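Local atomic coordinates of cephalosporin acylase (Bacillus halodurans, PDB entry 2NLZ), a protein that probably acts as an N-terminal nucleophile hydrolase of the gamma-glutamyltranspeptidase family, cleaving or transferring acyl groups at amide bonds, possibly those of cephalosporins. Residues Glu326-Ser330 and Asp331-Thr335; Met452-Thr455 and Ile456-Leu460. The protein carries 1 engineered substitution. One frame throughout, in Å; residues are numbered along the deposited sequence.

Interaction 1. Residues Glu326-Ser330 and Asp331-Thr335; sequences EQLLS and DEYAT
Ser330 and Tyr333 meet where the chain leaves the short helix 325-328 and starts helix 331-338. Ser330 is the N-cap of the second helix: OG, held between its backbone N and carbonyl carbon (chi1 75°), accepts a weak, long bond from Tyr333 N at 3.4 Å. The same hydroxyl donates to Gln327 O, with OG and O 3.0 Å apart and the donor tilted 29° from the carbonyl plane. Ser330 O takes the bond from Ala334 N, 3.0 Å long and in the carbonyl plane, and a weak one from Tyr333 N, whose N-H is thus shared between the O and OG of Ser330, weakly to each. One residue on, Asp331 O receives both Thr335 N and, at 2.6 Å, Thr335 OG1, which reach it from opposite faces of its plane. The tyrosine ring lies beside Leu328, its CE2 3.9 Å from Leu328 CD2, and Leu328 O sits at the ring edge, in plane, 3.4 Å from Tyr333 CD2. Beyond the contact, Tyr333 OH is hydrogen-bonded to Asp310 OD2. As donor to Gln327 O and weak acceptor from Tyr333 N, one hydroxyl joins the end of one helix to the start of the next.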
ATOM      1  N   GLU D 326      34.213  25.588 -14.954  1.00 60.44           N
ATOM      2  CA  GLU D 326      33.439  26.297 -15.978  1.00 64.96           C
ATOM      3  C   GLU D 326      33.162  25.437 -17.207  1.00 60.85           C
ATOM      4  O   GLU D 326      32.115  25.572 -17.847  1.00 59.90           O
ATOM      5  CB  GLU D 326      34.163  27.583 -16.400  1.00 70.25           C
ATOM      6  CG  GLU D 326      34.104  28.728 -15.376  1.00 85.79           C
ATOM      7  CD  GLU D 326      35.094  28.588 -14.214  1.00 91.02           C
ATOM      8  OE1 GLU D 326      36.042  27.771 -14.299  1.00 84.75           O
ATOM      9  OE2 GLU D 326      34.919  29.316 -13.212  1.00 91.09           O
ATOM     10  N   GLN D 327      34.113  24.562 -17.527  1.00 55.36           N
ATOM     11  CA  GLN D 327      33.971  23.629 -18.642  1.00 55.04           C
ATOM     12  C   GLN D 327      32.968  22.523 -18.337  1.00 48.79           C
ATOM     13  O   GLN D 327      32.142  22.190 -19.190  1.00 46.93           O
ATOM     14  CB  GLN D 327      35.322  23.012 -19.021  1.00 56.87           C
ATOM     15  CG  GLN D 327      36.221  23.908 -19.856  1.00 67.29           C
ATOM     16  CD  GLN D 327      37.563  23.262 -20.162  1.00 68.11           C
ATOM     17  OE1 GLN D 327      38.164  22.610 -19.305  1.00 57.20           O
ATOM     18  NE2 GLN D 327      38.046  23.450 -21.389  1.00 87.56           N
ATOM     19  N   LEU D 328      33.033  21.963 -17.126  1.00 37.12           N
ATOM     20  CA  LEU D 328      32.134  20.877 -16.729  1.00 32.19           C
ATOM     21  C   LEU D 328      30.695  21.362 -16.585  1.00 38.11           C
ATOM     22  O   LEU D 328      29.739  20.602 -16.818  1.00 29.65           O
ATOM     23  CB  LEU D 328      32.585  20.230 -15.417  1.00 27.64           C
ATOM     24  CG  LEU D 328      33.912  19.472 -15.402  1.00 28.13           C
ATOM     25  CD1 LEU D 328      34.346  19.243 -13.972  1.00 23.31           C
ATOM     26  CD2 LEU D 328      33.843  18.151 -16.170  1.00 36.64           C
ATOM     27  N   LEU D 329      30.548  22.633 -16.219  1.00 32.07           N
ATOM     28  CA  LEU D 329      29.236  23.201 -15.953  1.00 34.92           C
ATOM     29  C   LEU D 329      28.626  23.972 -17.132  1.00 39.53           C
ATOM     30  O   LEU D 329      27.595  24.636 -16.988  1.00 44.15           O
ATOM     31  CB  LEU D 329      29.310  24.074 -14.701  1.00 29.54           C
ATOM     32  CG  LEU D 329      28.795  23.452 -13.394  1.00 33.13           C
ATOM     33  CD1 LEU D 329      29.019  21.942 -13.317  1.00 30.18           C
ATOM     34  CD2 LEU D 329      29.378  24.166 -12.174  1.00 26.60           C
ATOM     35  N   SER D 330      29.258  23.863 -18.296  1.00 48.24           N
ATOM     36  CA  SER D 330      28.842  24.620 -19.474  1.00 52.50           C
ATOM     37  C   SER D 330      27.686  23.943 -20.204  1.00 51.19           C
ATOM     38  O   SER D 330      27.591  22.711 -20.213  1.00 49.45           O
ATOM     39  CB  SER D 330      30.025  24.823 -20.429  1.00 54.24           C
ATOM     40  OG  SER D 330      30.336  23.630 -21.129  1.00 50.80           O
ATOM     41  N   ASP D 331      26.830  24.766 -20.818  1.00 50.76           N
ATOM     42  CA  ASP D 331      25.647  24.313 -21.552  1.00 52.79           C
ATOM     43  C   ASP D 331      25.948  23.408 -22.744  1.00 58.58           C
ATOM     44  O   ASP D 331      25.172  22.490 -23.033  1.00 63.62           O
ATOM     45  CB  ASP D 331      24.806  25.503 -22.018  1.00 50.78           C
ATOM     46  CG  ASP D 331      24.094  26.200 -20.876  1.00 55.51           C
ATOM     47  OD1 ASP D 331      23.951  25.599 -19.788  1.00 60.70           O
ATOM     48  OD2 ASP D 331      23.672  27.357 -21.067  1.00 59.53           O
ATOM     49  N   GLU D 332      27.061  23.662 -23.435  1.00 59.88           N
ATOM     50  CA  GLU D 332      27.434  22.848 -24.600  1.00 67.07           C
ATOM     51  C   GLU D 332      28.013  21.490 -24.209  1.00 61.78           C
ATOM     52  O   GLU D 332      27.886  20.520 -24.959  1.00 68.07           O
ATOM     53  CB  GLU D 332      28.371  23.592 -25.569  1.00 72.03           C
ATOM     54  CG  GLU D 332      29.622  24.218 -24.941  1.00 93.59           C
ATOM     55  CD  GLU D 332      29.457  25.706 -24.627  1.00106.92           C
ATOM     56  OE1 GLU D 332      28.429  26.093 -24.025  1.00108.60           O
ATOM     57  OE2 GLU D 332      30.366  26.489 -24.981  1.00110.65           O
ATOM     58  N   TYR D 333      28.640  21.422 -23.040  1.00 51.86           N
ATOM     59  CA  TYR D 333      29.108  20.145 -22.513  1.00 45.30           C
ATOM     60  C   TYR D 333      27.946  19.341 -21.927  1.00 44.93           C
ATOM     61  O   TYR D 333      27.930  18.110 -21.991  1.00 42.70           O
ATOM     62  CB  TYR D 333      30.192  20.340 -21.461  1.00 42.98           C
ATOM     63  CG  TYR D 333      30.713  19.040 -20.895  1.00 46.73           C
ATOM     64  CD1 TYR D 333      31.191  18.040 -21.734  1.00 42.46           C
ATOM     65  CD2 TYR D 333      30.729  18.809 -19.517  1.00 54.15           C
ATOM     66  CE1 TYR D 333      31.668  16.848 -21.222  1.00 49.03           C
ATOM     67  CE2 TYR D 333      31.208  17.612 -18.991  1.00 49.59           C
ATOM     68  CZ  TYR D 333      31.677  16.640 -19.850  1.00 46.26           C
ATOM     69  OH  TYR D 333      32.156  15.453 -19.353  1.00 34.31           O
ATOM     70  N   ALA D 334      26.981  20.040 -21.349  1.00 43.81           N
ATOM     71  CA  ALA D 334      25.751  19.398 -20.920  1.00 47.56           C
ATOM     72  C   ALA D 334      25.121  18.712 -22.129  1.00 49.39           C
ATOM     73  O   ALA D 334      24.845  17.512 -22.096  1.00 49.12           O
ATOM     74  CB  ALA D 334      24.795  20.422 -20.316  1.00 45.31           C
ATOM     75  N   THR D 335      24.943  19.485 -23.203  1.00 52.77           N
ATOM     76  CA  THR D 335      24.404  18.993 -24.475  1.00 55.47           C
ATOM     77  C   THR D 335      25.170  17.767 -24.997  1.00 53.87           C
ATOM     78  O   THR D 335      24.554  16.804 -25.451  1.00 54.50           O
ATOM     79  CB  THR D 335      24.368  20.118 -25.556  1.00 56.74           C
ATOM     80  OG1 THR D 335      23.837  21.321 -24.987  1.00 59.92           O
ATOM     81  CG2 THR D 335      23.498  19.715 -26.737  1.00 56.74           C
TER

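Interaction 2. Residues Met452-Thr455 and Ile456-Leu460; sequences MMNT and IDFGL
Ile456 N donates to Met452 O at 2.8 Å, a nearly straight bond (168°) of ordinary helical spacing. Farther along, the backbone bonding widens: Met453 O accepts only weak bonds from Asp457 N and Phe458 N, and Gly459 N reaches Thr455 O weakly. The helix ends in this widened turn, with Gly459 at positive phi and Leu460 N bonded to Asn454 O at 2.9 Å. A water donates to both Thr455 OG1 (2.6 Å) and Leu460 O (2.9 Å); Thr455 OG1 also bonds to Val451 O. Among the other polar groups, Asp457 OD2 bonds to Tyr259 OH and OD1 forms a salt bridge with Arg260 NE, while Asn454 OD1 meets Lys291 NZ and ND2 meets Ala465 O. Apolar contacts run from the last helical turn into the chain beyond it: Met452 SD meets Ile456 CD1 at 4.0 Å, Asn454 CB packs on Leu460 CD2 at 3.7 Å, and Met453 CB touches Phe458 CE2 at 4.0 Å. Asp457 CB lies over one face of that ring. The end of helix 444-457 sits with Met452 and Thr455 against Trp516 of strand 512-517 and Met453 and Ile456 on strand 250-259; Phe458, just beyond it, joins Met453 against helix 294-314.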
ATOM      1  N   MET D 452      16.107  18.404  -5.400  1.00 21.02           N
ATOM      2  CA  MET D 452      15.994  19.572  -6.281  1.00 25.38           C
ATOM      3  C   MET D 452      14.894  19.394  -7.319  1.00 24.52           C
ATOM      4  O   MET D 452      14.097  20.308  -7.562  1.00 26.56           O
ATOM      5  CB  MET D 452      17.335  19.946  -6.938  1.00 17.66           C
ATOM      6  CG  MET D 452      18.303  20.741  -6.033  1.00 15.02           C
ATOM      7  SD  MET D 452      17.575  22.231  -5.311  1.00 24.42           S
ATOM      8  CE  MET D 452      16.907  21.664  -3.744  1.00 15.19           C
ATOM      9  N   MET D 453      14.830  18.207  -7.907  1.00 21.81           N
ATOM     10  CA  MET D 453      13.775  17.920  -8.873  1.00 24.44           C
ATOM     11  C   MET D 453      12.413  17.748  -8.202  1.00 25.59           C
ATOM     12  O   MET D 453      11.395  18.180  -8.738  1.00 23.18           O
ATOM     13  CB  MET D 453      14.137  16.706  -9.702  1.00 20.09           C
ATOM     14  CG  MET D 453      15.268  16.982 -10.627  1.00 23.58           C
ATOM     15  SD  MET D 453      15.193  15.849 -11.993  1.00 34.23           S
ATOM     16  CE  MET D 453      16.717  15.015 -11.730  1.00 27.08           C
ATOM     17  N   ASN D 454      12.402  17.142  -7.016  1.00 21.93           N
ATOM     18  CA  ASN D 454      11.184  17.048  -6.211  1.00 21.11           C
ATOM     19  C   ASN D 454      10.634  18.422  -5.858  1.00 20.39           C
ATOM     20  O   ASN D 454       9.427  18.613  -5.762  1.00 17.52           O
ATOM     21  CB  ASN D 454      11.438  16.246  -4.931  1.00 18.60           C
ATOM     22  CG  ASN D 454      11.711  14.771  -5.202  1.00 27.22           C
ATOM     23  OD1 ASN D 454      11.542  14.285  -6.319  1.00 22.22           O
ATOM     24  ND2 ASN D 454      12.161  14.056  -4.171  1.00 13.26           N
ATOM     25  N   THR D 455      11.525  19.384  -5.670  1.00 23.10           N
ATOM     26  CA  THR D 455      11.119  20.725  -5.286  1.00 25.42           C
ATOM     27  C   THR D 455      10.761  21.602  -6.478  1.00 26.08           C
ATOM     28  O   THR D 455       9.647  22.134  -6.557  1.00 33.28           O
ATOM     29  CB  THR D 455      12.189  21.394  -4.417  1.00 22.32           C
ATOM     30  OG1 THR D 455      12.405  20.575  -3.264  1.00 17.12           O
ATOM     31  CG2 THR D 455      11.728  22.754  -3.946  1.00 25.84           C
ATOM     32  N   ILE D 456      11.694  21.725  -7.415  1.00 22.84           N
ATOM     33  CA  ILE D 456      11.521  22.626  -8.556  1.00 21.27           C
ATOM     34  C   ILE D 456      10.581  22.041  -9.615  1.00 24.06           C
ATOM     35  O   ILE D 456       9.590  22.667 -10.001  1.00 24.47           O
ATOM     36  CB  ILE D 456      12.890  23.038  -9.161  1.00 18.48           C
ATOM     37  CG1 ILE D 456      13.677  23.897  -8.156  1.00 18.48           C
ATOM     38  CG2 ILE D 456      12.709  23.745 -10.497  1.00 22.17           C
ATOM     39  CD1 ILE D 456      15.188  23.698  -8.216  1.00 23.21           C
ATOM     40  N   ASP D 457      10.880  20.831 -10.063  1.00 27.97           N
ATOM     41  CA  ASP D 457      10.100  20.199 -11.121  1.00 27.80           C
ATOM     42  C   ASP D 457       8.744  19.706 -10.674  1.00 27.19           C
ATOM     43  O   ASP D 457       7.781  19.774 -11.425  1.00 18.73           O
ATOM     44  CB  ASP D 457      10.864  19.028 -11.714  1.00 23.38           C
ATOM     45  CG  ASP D 457      12.110  19.462 -12.412  1.00 35.50           C
ATOM     46  OD1 ASP D 457      12.041  20.461 -13.160  1.00 33.84           O
ATOM     47  OD2 ASP D 457      13.149  18.802 -12.212  1.00 32.23           O
ATOM     48  N   PHE D 458       8.663  19.189  -9.458  1.00 28.49           N
ATOM     49  CA  PHE D 458       7.464  18.452  -9.091  1.00 27.13           C
ATOM     50  C   PHE D 458       6.659  19.054  -7.938  1.00 25.55           C
ATOM     51  O   PHE D 458       5.608  18.519  -7.566  1.00 29.96           O
ATOM     52  CB  PHE D 458       7.810  16.981  -8.872  1.00 27.02           C
ATOM     53  CG  PHE D 458       8.634  16.392  -9.986  1.00 26.63           C
ATOM     54  CD1 PHE D 458       8.242  16.530 -11.317  1.00 25.23           C
ATOM     55  CD2 PHE D 458       9.796  15.700  -9.713  1.00 32.79           C
ATOM     56  CE1 PHE D 458       8.999  16.000 -12.351  1.00 16.42           C
ATOM     57  CE2 PHE D 458      10.557  15.154 -10.749  1.00 35.87           C
ATOM     58  CZ  PHE D 458      10.149  15.306 -12.068  1.00 17.53           C
ATOM     59  N   GLY D 459       7.148  20.178  -7.404  1.00 22.92           N
ATOM     60  CA  GLY D 459       6.385  21.010  -6.467  1.00 21.64           C
ATOM     61  C   GLY D 459       6.013  20.380  -5.128  1.00 26.79           C
ATOM     62  O   GLY D 459       4.966  20.718  -4.537  1.00 24.09           O
ATOM     63  N   LEU D 460       6.874  19.475  -4.654  1.00 21.69           N
ATOM     64  CA  LEU D 460       6.687  18.824  -3.367  1.00 25.13           C
ATOM     65  C   LEU D 460       7.075  19.774  -2.257  1.00 24.61           C
ATOM     66  O   LEU D 460       8.022  20.547  -2.402  1.00 25.39           O
ATOM     67  CB  LEU D 460       7.539  17.557  -3.281  1.00 27.98           C
ATOM     68  CG  LEU D 460       6.917  16.207  -3.634  1.00 22.33           C
ATOM     69  CD1 LEU D 460       5.609  16.345  -4.415  1.00 23.68           C
ATOM     70  CD2 LEU D 460       7.926  15.359  -4.382  1.00 29.72           C
TER
HETATM   71  O   HOH W   1      10.665  20.398  -1.298  1.00 40.76           O

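Both contacts are local, one at the junction of two helices, the other at a C-terminal end, and each is partly buried. Their centres lie 23 Å apart, with nearest atoms about 13 Å apart, so they do not touch. Helix 294-314 is common to their surroundings: Asp310 bonds to the tyrosine of interaction 1, and Gln300 and Thr296 pack on interaction 2. Interaction 1 lies farther from the chain centre; two of its touching residues, Asp331 and Glu332, are exposed, and it relies on a serine cap beside helix 274-283. Interaction 2 has no exposed residue, packs against two strands and also meets Phe5 and Tyr12 of the second subunit, and relies on backbone closure, a water and outside charged partners.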